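B-type flagellar hook-associated protein 2 (Pseudomonas aeruginosa, PDB 5FHY) caps the distal end of the growing bacterial flagellum, helping exported flagellin monomers polymerise there instead of leaking away, and is essential for motility. Local coordinates at residues 26-31 against 212-217; 52-57 against 145-150; 106-109 against 114-117; 173-178 against 190-195. All blocks are in the same frame, centred on the assembly; numbering follows the deposited sequence.

Contact 1. Residues 26-31 against 212-217; sequences SATQSA and LTVSRD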
loop_
_atom_site.group_PDB
_atom_site.type_symbol
_atom_site.label_atom_id
_atom_site.label_comp_id
_atom_site.label_asym_id
_atom_site.label_seq_id
_atom_site.Cartn_x
_atom_site.Cartn_y
_atom_site.Cartn_z
ATOM N N SER B 26 39.531 15.460 4.855
ATOM C CA SER B 26 40.156 16.755 4.651
ATOM C C SER B 26 39.162 17.892 4.714
ATOM O O SER B 26 37.953 17.683 4.676
ATOM C CB SER B 26 40.882 16.782 3.306
ATOM O OG SER B 26 40.135 16.086 2.324
ATOM N N ALA B 27 39.696 19.100 4.832
ATOM C CA ALA B 27 38.884 20.298 4.966
ATOM C C ALA B 27 39.609 21.484 4.347
ATOM O O ALA B 27 40.803 21.414 4.059
ATOM C CB ALA B 27 38.565 20.569 6.430
ATOM N N THR B 28 38.877 22.569 4.135
ATOM C CA THR B 28 39.438 23.756 3.506
ATOM C C THR B 28 39.026 25.058 4.162
ATOM O O THR B 28 37.951 25.177 4.745
ATOM C CB THR B 28 39.061 23.856 2.016
ATOM O OG1 THR B 28 37.695 23.455 1.841
ATOM C CG2 THR B 28 39.947 22.967 1.182
ATOM N N GLN B 29 39.926 26.026 4.070
ATOM C CA GLN B 29 39.640 27.393 4.453
ATOM C C GLN B 29 39.275 28.096 3.157
ATOM O O GLN B 29 38.167 27.943 2.641
ATOM C CB GLN B 29 40.845 28.049 5.134
ATOM C CG GLN B 29 41.365 27.289 6.348
ATOM C CD GLN B 29 42.561 27.959 7.003
ATOM O OE1 GLN B 29 42.955 29.062 6.623
ATOM N NE2 GLN B 29 43.151 27.288 7.987
ATOM N N SER B 30 40.221 28.859 2.625
ATOM C CA SER B 30 40.126 29.343 1.258
ATOM C C SER B 30 41.501 29.278 0.608
ATOM O O SER B 30 42.420 29.996 1.004
ATOM C CB SER B 30 39.573 30.764 1.209
ATOM O OG SER B 30 40.624 31.707 1.126
ATOM N N ALA B 31 41.631 28.413 -0.391
ATOM C CA ALA B 31 42.927 28.037 -0.937
ATOM C C ALA B 31 42.868 28.163 -2.453
ATOM O O ALA B 31 42.162 29.021 -2.977
ATOM C CB ALA B 31 43.304 26.620 -0.519
ATOM N N LEU B 212 44.259 13.609 -4.034
ATOM C CA LEU B 212 43.476 14.598 -3.302
ATOM C C LEU B 212 43.175 15.814 -4.171
ATOM O O LEU B 212 44.086 16.495 -4.640
ATOM C CB LEU B 212 44.203 15.041 -2.034
ATOM C CG LEU B 212 43.467 16.115 -1.231
ATOM C CD1 LEU B 212 42.395 15.450 -0.378
ATOM C CD2 LEU B 212 44.424 16.936 -0.380
ATOM N N THR B 213 41.892 16.092 -4.367
ATOM C CA THR B 213 41.465 17.152 -5.270
ATOM C C THR B 213 40.808 18.311 -4.527
ATOM O O THR B 213 39.791 18.132 -3.861
ATOM C CB THR B 213 40.480 16.628 -6.329
ATOM O OG1 THR B 213 40.917 15.346 -6.797
ATOM C CG2 THR B 213 40.410 17.591 -7.507
ATOM N N VAL B 214 41.390 19.501 -4.650
ATOM C CA VAL B 214 40.821 20.692 -4.031
ATOM C C VAL B 214 40.062 21.492 -5.086
ATOM O O VAL B 214 40.656 22.058 -6.006
ATOM C CB VAL B 214 41.904 21.577 -3.380
ATOM C CG1 VAL B 214 41.294 22.883 -2.883
ATOM C CG2 VAL B 214 42.589 20.832 -2.243
ATOM N N SER B 215 38.740 21.512 -4.945
ATOM C CA SER B 215 37.850 22.194 -5.879
ATOM C C SER B 215 37.304 23.499 -5.313
ATOM O O SER B 215 36.678 23.512 -4.256
ATOM C CB SER B 215 36.692 21.280 -6.271
ATOM O OG SER B 215 37.129 19.942 -6.420
ATOM N N ARG B 216 37.539 24.598 -6.019
ATOM C CA ARG B 216 37.014 25.887 -5.590
ATOM C C ARG B 216 35.540 26.049 -5.960
ATOM O O ARG B 216 34.658 25.749 -5.158
ATOM C CB ARG B 216 37.835 27.026 -6.197
ATOM N N ASP B 217 35.268 26.486 -7.185
ATOM C CA ASP B 217 33.898 26.818 -7.561
ATOM C C ASP B 217 33.289 25.818 -8.538
ATOM O O ASP B 217 33.706 25.711 -9.691
ATOM C CB ASP B 217 33.841 28.225 -8.160
#
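Ser26 and Thr28 belong to strand 24-28, and Leu212 and Val214 to strand 210-215. These are edge strands of two different antiparallel sheets of this chain, and the four residues lie where the sheets pack against each other. All four send CB toward the other strand. The backbones stay apart, with Ser26 CA and Leu212 CA 8.9 Å from each other, so the two strands meet through side chains. The closest pair is Ser26 OG with Leu212 CD1, at 3.6 Å. Leu212 CD1 sits nearest this hydroxyl oxygen, with Ser26 CB further off at 4.2 Å. Leu212 reaches there because CG is anti to the backbone N (chi1 178°), beside the carbonyl carbon. Two residues further along each strand, Thr28 uses its methyl and not its hydroxyl. Its CG2 lies 4.3 Å from Val214 CG1, a loose apolar touch. Leu212 and Val214 are buried, while Ser26 and Thr28 are partly exposed. Strand 196-200 lines the same gap, with Phe198 against Ser26 and Val196 against Val214. Thr246 of a second subunit packs on Ser26, Thr28 and Leu212. Strand 210-215 also pairs through Leu212 and Val214 with strand 34-42. With that subunit it forms an antiparallel ladder, extending the sheet.

Contact 2. Residues 52-57 against 145-150; sequences QAIADP and LSQLAF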
loop_
_atom_site.group_PDB
_atom_site.type_symbol
_atom_site.label_atom_id
_atom_site.label_comp_id
_atom_site.label_asym_id
_atom_site.label_seq_id
_atom_site.Cartn_x
_atom_site.Cartn_y
_atom_site.Cartn_z
ATOM N N GLN B 52 56.975 -1.780 36.635
ATOM C CA GLN B 52 57.245 -3.114 37.163
ATOM C C GLN B 52 56.000 -3.724 37.789
ATOM O O GLN B 52 55.173 -3.010 38.359
ATOM C CB GLN B 52 58.368 -3.074 38.205
ATOM C CG GLN B 52 59.769 -3.049 37.625
ATOM C CD GLN B 52 60.851 -3.113 38.688
ATOM O OE1 GLN B 52 60.778 -3.920 39.617
ATOM N NE2 GLN B 52 61.866 -2.261 38.556
ATOM N N ALA B 53 55.868 -5.042 37.674
ATOM C CA ALA B 53 54.747 -5.746 38.281
ATOM C C ALA B 53 55.044 -5.932 39.756
ATOM O O ALA B 53 56.171 -6.248 40.135
ATOM C CB ALA B 53 54.502 -7.081 37.603
ATOM N N ILE B 54 54.036 -5.724 40.590
ATOM C CA ILE B 54 54.215 -5.856 42.024
ATOM C C ILE B 54 53.678 -7.200 42.500
ATOM O O ILE B 54 52.492 -7.494 42.349
ATOM C CB ILE B 54 53.521 -4.705 42.775
ATOM C CG1 ILE B 54 53.934 -3.361 42.168
ATOM C CG2 ILE B 54 53.861 -4.751 44.248
ATOM C CD1 ILE B 54 55.419 -3.116 42.209
ATOM N N ALA B 55 54.563 -8.019 43.062
ATOM C CA ALA B 55 54.175 -9.326 43.579
ATOM C C ALA B 55 53.307 -9.168 44.818
ATOM O O ALA B 55 53.574 -8.320 45.671
ATOM C CB ALA B 55 55.405 -10.163 43.890
ATOM N N ASP B 56 52.269 -9.997 44.900
ATOM C CA ASP B 56 51.277 -9.936 45.975
ATOM C C ASP B 56 50.747 -8.512 46.139
ATOM O O ASP B 56 50.975 -7.878 47.171
ATOM C CB ASP B 56 51.870 -10.449 47.293
ATOM C CG ASP B 56 50.815 -10.663 48.367
ATOM O OD1 ASP B 56 49.631 -10.834 48.011
ATOM O OD2 ASP B 56 51.172 -10.667 49.566
ATOM N N PRO B 57 50.048 -7.999 45.117
ATOM C CA PRO B 57 49.560 -6.617 45.135
ATOM C C PRO B 57 48.459 -6.401 46.171
ATOM O O PRO B 57 48.133 -5.261 46.497
ATOM C CB PRO B 57 49.028 -6.416 43.718
ATOM C CG PRO B 57 48.612 -7.774 43.293
ATOM C CD PRO B 57 49.620 -8.707 43.894
ATOM N N LEU B 145 59.776 1.743 46.618
ATOM C CA LEU B 145 59.114 2.741 45.789
ATOM C C LEU B 145 59.931 2.946 44.520
ATOM O O LEU B 145 59.417 3.405 43.501
ATOM C CB LEU B 145 58.941 4.063 46.544
ATOM C CG LEU B 145 58.078 5.145 45.883
ATOM C CD1 LEU B 145 56.597 4.831 46.045
ATOM C CD2 LEU B 145 58.402 6.518 46.452
ATOM N N SER B 146 61.210 2.598 44.599
ATOM C CA SER B 146 62.149 2.817 43.503
ATOM C C SER B 146 61.858 1.973 42.256
ATOM O O SER B 146 62.290 2.323 41.156
ATOM C CB SER B 146 63.575 2.549 43.983
ATOM O OG SER B 146 63.715 1.212 44.426
ATOM N N GLN B 147 61.129 0.872 42.415
ATOM C CA GLN B 147 60.876 -0.014 41.280
ATOM C C GLN B 147 59.755 0.520 40.389
ATOM O O GLN B 147 59.354 -0.136 39.427
ATOM C CB GLN B 147 60.553 -1.440 41.749
ATOM C CG GLN B 147 59.344 -1.581 42.653
ATOM C CD GLN B 147 59.078 -3.028 43.042
ATOM O OE1 GLN B 147 59.546 -3.955 42.381
ATOM N NE2 GLN B 147 58.322 -3.225 44.116
ATOM N N LEU B 148 59.258 1.713 40.705
ATOM C CA LEU B 148 58.269 2.370 39.857
ATOM C C LEU B 148 58.935 3.377 38.927
ATOM O O LEU B 148 58.258 4.107 38.205
ATOM C CB LEU B 148 57.200 3.066 40.700
ATOM C CG LEU B 148 56.247 2.196 41.521
ATOM C CD1 LEU B 148 55.124 3.048 42.087
ATOM C CD2 LEU B 148 55.690 1.050 40.687
ATOM N N ALA B 149 60.264 3.404 38.936
ATOM C CA ALA B 149 60.998 4.341 38.098
ATOM C C ALA B 149 60.958 3.869 36.650
ATOM O O ALA B 149 60.895 2.672 36.377
ATOM C CB ALA B 149 62.441 4.493 38.585
ATOM N N PHE B 150 60.984 4.820 35.725
ATOM C CA PHE B 150 60.925 4.509 34.304
ATOM C C PHE B 150 61.708 5.552 33.516
ATOM O O PHE B 150 61.370 6.737 33.517
ATOM C CB PHE B 150 59.467 4.450 33.825
ATOM C CG PHE B 150 59.290 3.851 32.447
ATOM C CD1 PHE B 150 59.026 2.498 32.289
ATOM C CD2 PHE B 150 59.358 4.646 31.313
ATOM C CE1 PHE B 150 58.851 1.949 31.026
ATOM C CE2 PHE B 150 59.188 4.099 30.052
ATOM C CZ PHE B 150 58.929 2.752 29.912
HETATM O O HOH W 1 58.833 0.551 36.572
#
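A water molecule is held by three backbone groups of the two loops. It accepts from Gln52 N at 3.0 Å. It donates to Gln147 O at 3.0 Å and to Ala149 O, also at 3.0 Å. One water thus ties the start of segment 52-57 to the carbonyls on either side of Leu148 in the sequence, in and just after a 3-10 turn. The turn is a short segment, 146-148. Its backbone bonds run from Leu148 N to Leu145 O and from Ala149 N to Ser146 O. Gln147 O also lies against the side chain of Gln52, with Gln52 CB 3.3 Å away. The two glutamine side chains cross at about a right angle, and their amide planes are 85° apart. The Gln52 amide carbon CD lies 3.5 Å from Gln147 CB. Gln147 CG sits between the backbone N and the carbonyl carbon (chi1 59°), and the chain is extended beyond it. This carries the amide over to Ile54, whose CD1 comes within 3.8 Å of Gln147 CD. The same Ile54 CD1 makes a looser apolar contact with Leu148 CD2, at 4.4 Å. Ile54 and Leu148 thus add an apolar patch beside the two glutamines. Segment 52-57 lies between strands 48-50 and 65-71, and segment 145-150 between strands 130-136 and 165-166. Ile54 bonds to Ser115 of strand 114-121. Leu148 rests on Leu117 of that same strand, while Phe150 makes a backbone hydrogen bond with Val132 of strand 130-136.

Contact 3. Residues 106-109 against 114-117; sequences ATII and GSRL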
loop_
_atom_site.group_PDB
_atom_site.type_symbol
_atom_site.label_atom_id
_atom_site.label_comp_id
_atom_site.label_asym_id
_atom_site.label_seq_id
_atom_site.Cartn_x
_atom_site.Cartn_y
_atom_site.Cartn_z
ATOM N N ALA B 106 46.088 6.715 34.131
ATOM C CA ALA B 106 46.711 5.535 34.712
ATOM C C ALA B 106 45.690 4.452 35.036
ATOM O O ALA B 106 44.531 4.738 35.327
ATOM C CB ALA B 106 47.491 5.913 35.960
ATOM N N THR B 107 46.135 3.205 34.992
ATOM C CA THR B 107 45.297 2.081 35.376
ATOM C C THR B 107 46.168 0.968 35.933
ATOM O O THR B 107 47.387 1.109 36.016
ATOM C CB THR B 107 44.479 1.551 34.180
ATOM O OG1 THR B 107 43.473 0.643 34.646
ATOM C CG2 THR B 107 45.384 0.832 33.190
ATOM N N ILE B 108 45.536 -0.133 36.323
ATOM C CA ILE B 108 46.248 -1.272 36.877
ATOM C C ILE B 108 45.978 -2.477 35.985
ATOM O O ILE B 108 44.852 -2.683 35.533
ATOM C CB ILE B 108 45.819 -1.579 38.335
ATOM C CG1 ILE B 108 45.868 -0.312 39.191
ATOM C CG2 ILE B 108 46.706 -2.658 38.945
ATOM C CD1 ILE B 108 45.686 -0.568 40.669
ATOM N N ILE B 109 47.012 -3.270 35.731
ATOM C CA ILE B 109 46.861 -4.471 34.922
ATOM C C ILE B 109 47.393 -5.656 35.708
ATOM O O ILE B 109 48.517 -5.630 36.205
ATOM C CB ILE B 109 47.589 -4.366 33.560
ATOM C CG1 ILE B 109 46.794 -3.484 32.598
ATOM C CG2 ILE B 109 47.764 -5.742 32.930
ATOM C CD1 ILE B 109 47.381 -3.429 31.198
ATOM N N GLY B 114 51.806 -10.258 38.609
ATOM C CA GLY B 114 51.201 -9.460 39.656
ATOM C C GLY B 114 50.352 -8.348 39.073
ATOM O O GLY B 114 49.741 -8.505 38.015
ATOM N N SER B 115 50.307 -7.224 39.778
ATOM C CA SER B 115 49.621 -6.036 39.291
ATOM C C SER B 115 50.651 -4.931 39.074
ATOM O O SER B 115 51.660 -4.875 39.769
ATOM C CB SER B 115 48.535 -5.582 40.268
ATOM O OG SER B 115 47.526 -6.565 40.419
ATOM N N ARG B 116 50.405 -4.061 38.104
ATOM C CA ARG B 116 51.356 -3.004 37.778
ATOM C C ARG B 116 50.630 -1.751 37.322
ATOM O O ARG B 116 49.474 -1.808 36.904
ATOM C CB ARG B 116 52.324 -3.467 36.686
ATOM C CG ARG B 116 51.730 -3.469 35.280
ATOM C CD ARG B 116 52.740 -3.990 34.270
ATOM N NE ARG B 116 52.895 -5.435 34.399
ATOM C CZ ARG B 116 53.975 -6.112 34.032
ATOM N NH1 ARG B 116 55.017 -5.477 33.511
ATOM N NH2 ARG B 116 54.013 -7.426 34.195
ATOM N N LEU B 117 51.313 -0.616 37.391
ATOM C CA LEU B 117 50.717 0.631 36.936
ATOM C C LEU B 117 50.942 0.793 35.441
ATOM O O LEU B 117 52.045 0.570 34.946
ATOM C CB LEU B 117 51.297 1.823 37.698
ATOM C CG LEU B 117 50.858 1.980 39.154
ATOM C CD1 LEU B 117 51.823 2.875 39.919
ATOM C CD2 LEU B 117 49.435 2.512 39.235
#
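Ile108 and Ser115 meet diagonally across two antiparallel strands, on the face that also carries Leu117. Ile108 CG2, anti to the backbone N, reaches over to Ser115 CB at 3.7 Å. The same methyl lies 3.5 Å from Arg116 O, the oxygen that accepts from Ile109 N. Leu117 stands directly across from Ile108 in a non-hydrogen-bonded pair. Its CD2 leans back to 4.1 Å from Thr107 O. Ile109 and Arg116 point to the other face. They form the hydrogen-bonded pair of the beta hairpin made by strands 104-111 and 114-121, within the Flagellin hook IN motif. Ile109 N gives to Arg116 O at 3.1 Å, with an N-H...O angle of 158°. The return bond, Arg116 N to Ile109 O, is also 3.1 Å but more bent, at 138°. CA-H...O contacts accompany the ladder, as from Ile108 CA to Arg116 O at 3.3 Å. The Arg116 chain bends at chi3 (74°) and takes its guanidinium away from Ile109. There NH2 forms a salt bridge with Asp111 OD2 and a hydrogen bond with Gly161 O. A bound sodium ion lies about 4 Å from the arginine side chain. Helix 88-98 packs on the Ile108 face through Leu88 and Met91. Tyr36 of a third subunit rests on Ile109.

Contact 4. Residues 173-178 against 190-195; sequences GEITVD and SDVIDG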
loop_
_atom_site.group_PDB
_atom_site.type_symbol
_atom_site.label_atom_id
_atom_site.label_comp_id
_atom_site.label_asym_id
_atom_site.label_seq_id
_atom_site.Cartn_x
_atom_site.Cartn_y
_atom_site.Cartn_z
ATOM N N GLY B 173 54.613 11.212 12.917
ATOM C CA GLY B 173 54.220 10.427 11.764
ATOM C C GLY B 173 54.920 10.972 10.536
ATOM O O GLY B 173 55.719 11.906 10.632
ATOM N N GLU B 174 54.632 10.390 9.378
ATOM C CA GLU B 174 55.222 10.867 8.136
ATOM C C GLU B 174 54.249 10.731 6.980
ATOM O O GLU B 174 53.600 9.700 6.814
ATOM C CB GLU B 174 56.507 10.105 7.809
ATOM C CG GLU B 174 57.309 10.724 6.669
ATOM C CD GLU B 174 58.556 9.932 6.317
ATOM O OE1 GLU B 174 58.456 8.696 6.176
ATOM O OE2 GLU B 174 59.638 10.542 6.191
ATOM N N ILE B 175 54.155 11.788 6.183
ATOM C CA ILE B 175 53.408 11.748 4.939
ATOM C C ILE B 175 54.299 12.260 3.819
ATOM O O ILE B 175 55.356 12.836 4.067
ATOM C CB ILE B 175 52.119 12.599 5.004
ATOM C CG1 ILE B 175 52.459 14.085 5.127
ATOM C CG2 ILE B 175 51.242 12.180 6.173
ATOM C CD1 ILE B 175 51.242 14.967 5.282
ATOM N N THR B 176 53.879 12.024 2.585
ATOM C CA THR B 176 54.546 12.609 1.435
ATOM C C THR B 176 53.491 13.263 0.556
ATOM O O THR B 176 52.419 12.707 0.344
ATOM C CB THR B 176 55.346 11.568 0.612
ATOM O OG1 THR B 176 54.446 10.731 -0.122
ATOM C CG2 THR B 176 56.223 10.704 1.508
ATOM N N VAL B 177 53.792 14.455 0.059
ATOM C CA VAL B 177 52.888 15.147 -0.848
ATOM C C VAL B 177 53.632 15.426 -2.141
ATOM O O VAL B 177 54.535 16.262 -2.181
ATOM C CB VAL B 177 52.362 16.466 -0.250
ATOM C CG1 VAL B 177 51.471 17.181 -1.258
ATOM C CG2 VAL B 177 51.607 16.198 1.050
ATOM N N ASP B 178 53.242 14.716 -3.195
ATOM C CA ASP B 178 53.903 14.796 -4.491
ATOM C C ASP B 178 55.397 14.500 -4.395
ATOM O O ASP B 178 56.194 15.047 -5.150
ATOM C CB ASP B 178 53.677 16.173 -5.115
ATOM C CG ASP B 178 52.273 16.337 -5.647
ATOM O OD1 ASP B 178 51.690 15.321 -6.079
ATOM O OD2 ASP B 178 51.750 17.472 -5.634
ATOM N N SER B 190 47.732 20.775 9.650
ATOM C CA SER B 190 47.185 21.880 8.879
ATOM C C SER B 190 48.267 22.681 8.170
ATOM O O SER B 190 49.397 22.782 8.645
ATOM C CB SER B 190 46.380 22.810 9.787
ATOM O OG SER B 190 45.375 22.102 10.491
ATOM N N ASP B 191 47.892 23.250 7.030
ATOM C CA ASP B 191 48.761 24.103 6.226
ATOM C C ASP B 191 50.072 23.433 5.783
ATOM O O ASP B 191 51.069 24.113 5.536
ATOM C CB ASP B 191 49.065 25.393 7.002
ATOM C CG ASP B 191 47.818 26.230 7.253
ATOM O OD1 ASP B 191 46.720 25.805 6.834
ATOM O OD2 ASP B 191 47.932 27.310 7.873
ATOM N N VAL B 192 50.070 22.106 5.680
ATOM C CA VAL B 192 51.146 21.410 4.982
ATOM C C VAL B 192 50.981 21.779 3.517
ATOM O O VAL B 192 51.945 22.090 2.818
ATOM C CB VAL B 192 51.096 19.884 5.173
ATOM C CG1 VAL B 192 52.002 19.196 4.155
ATOM C CG2 VAL B 192 51.505 19.516 6.589
ATOM N N ILE B 193 49.730 21.721 3.069
ATOM C CA ILE B 193 49.287 22.425 1.876
ATOM C C ILE B 193 48.503 23.636 2.370
ATOM O O ILE B 193 47.584 23.486 3.174
ATOM C CB ILE B 193 48.408 21.545 0.962
ATOM C CG1 ILE B 193 49.043 20.171 0.751
ATOM C CG2 ILE B 193 48.185 22.224 -0.381
ATOM C CD1 ILE B 193 48.202 19.246 -0.105
ATOM N N ASP B 194 48.872 24.827 1.902
ATOM C CA ASP B 194 48.275 26.076 2.385
ATOM C C ASP B 194 46.747 26.084 2.313
ATOM O O ASP B 194 46.161 25.858 1.256
ATOM C CB ASP B 194 48.831 27.268 1.594
ATOM C CG ASP B 194 48.618 28.595 2.305
ATOM O OD1 ASP B 194 48.771 28.638 3.544
ATOM O OD2 ASP B 194 48.296 29.594 1.625
ATOM N N GLY B 195 46.108 26.336 3.452
ATOM C CA GLY B 195 44.663 26.454 3.517
ATOM C C GLY B 195 43.937 25.128 3.630
ATOM O O GLY B 195 42.707 25.086 3.677
#
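Val177 holds CG1 anti to the backbone N (chi1 178°) and beside the carbonyl carbon, while CG2 lies beside the N. Ile193 has chi1 -47° and an extended second torsion, which carries CD1 out toward the strand even though its CB does not aim there. These settings bring Val177 CG1 and Ile193 CD1 to 4.0 Å. The contact places the connection of one beta hairpin, strands 188-190 and 196-200, against strand 173-177 of another antiparallel sheet. Both segments lie in the sequence range of the Flagellar hook-associated protein 2 C-terminus family, in a construct holding only part of the cap protein. The backbones remain apart, with Val177 CA and Ile193 CA separated by 8.6 Å, and the contacts between the two segments are wholly apolar. Val177 splits its two methyls between two partners. CG1 goes to Ile193, as above, and CG2 lies 4.3 Å from Val192 CG1. That same valine methyl is shared with Ile175, whose CD1 stands 4.4 Å away. Val192 CG1 therefore sits between two residues two places apart on the strand. All four side chains are buried. Tyr36 of strand 34-42 backs Ile193, and Arg182 of strand 180-184 lies against both Ile175 and Val192. A fourth subunit adds Ile109 against Val177. On the loop it gives an Arg92 that forms a salt bridge with Asp194. Within the loop, Asp191 turns its carboxylate toward Gly195, just before strand 196-200. Gly195, with a positive phi, offers its N to Asp191 OD1 in a weak hydrogen bond of 3.5 Å.

How the contacts relate
Contacts 3 and 4 are buried, while contacts 1 and 2 are only partly so. The four contacts form two groups on opposite sides of the chain's centre. Contacts 1 and 4 touch, with Gln29 N 3.0 Å from Gly195 O. Contact 1 packs strands of two sheets, and contact 4 packs a hairpin loop on a strand. Contacts 2 and 3 also touch, with Ile54 N 2.7 Å from Ser115 O. There backbone chemistry matters more: contact 3 is a hairpin ladder, and contact 2 joins loops through a water. The groups are far apart, with contacts 2 and 4 about 43 Å between centres. Between subunits, the contact 3 hairpin of one copy meets the contact 4 region of another.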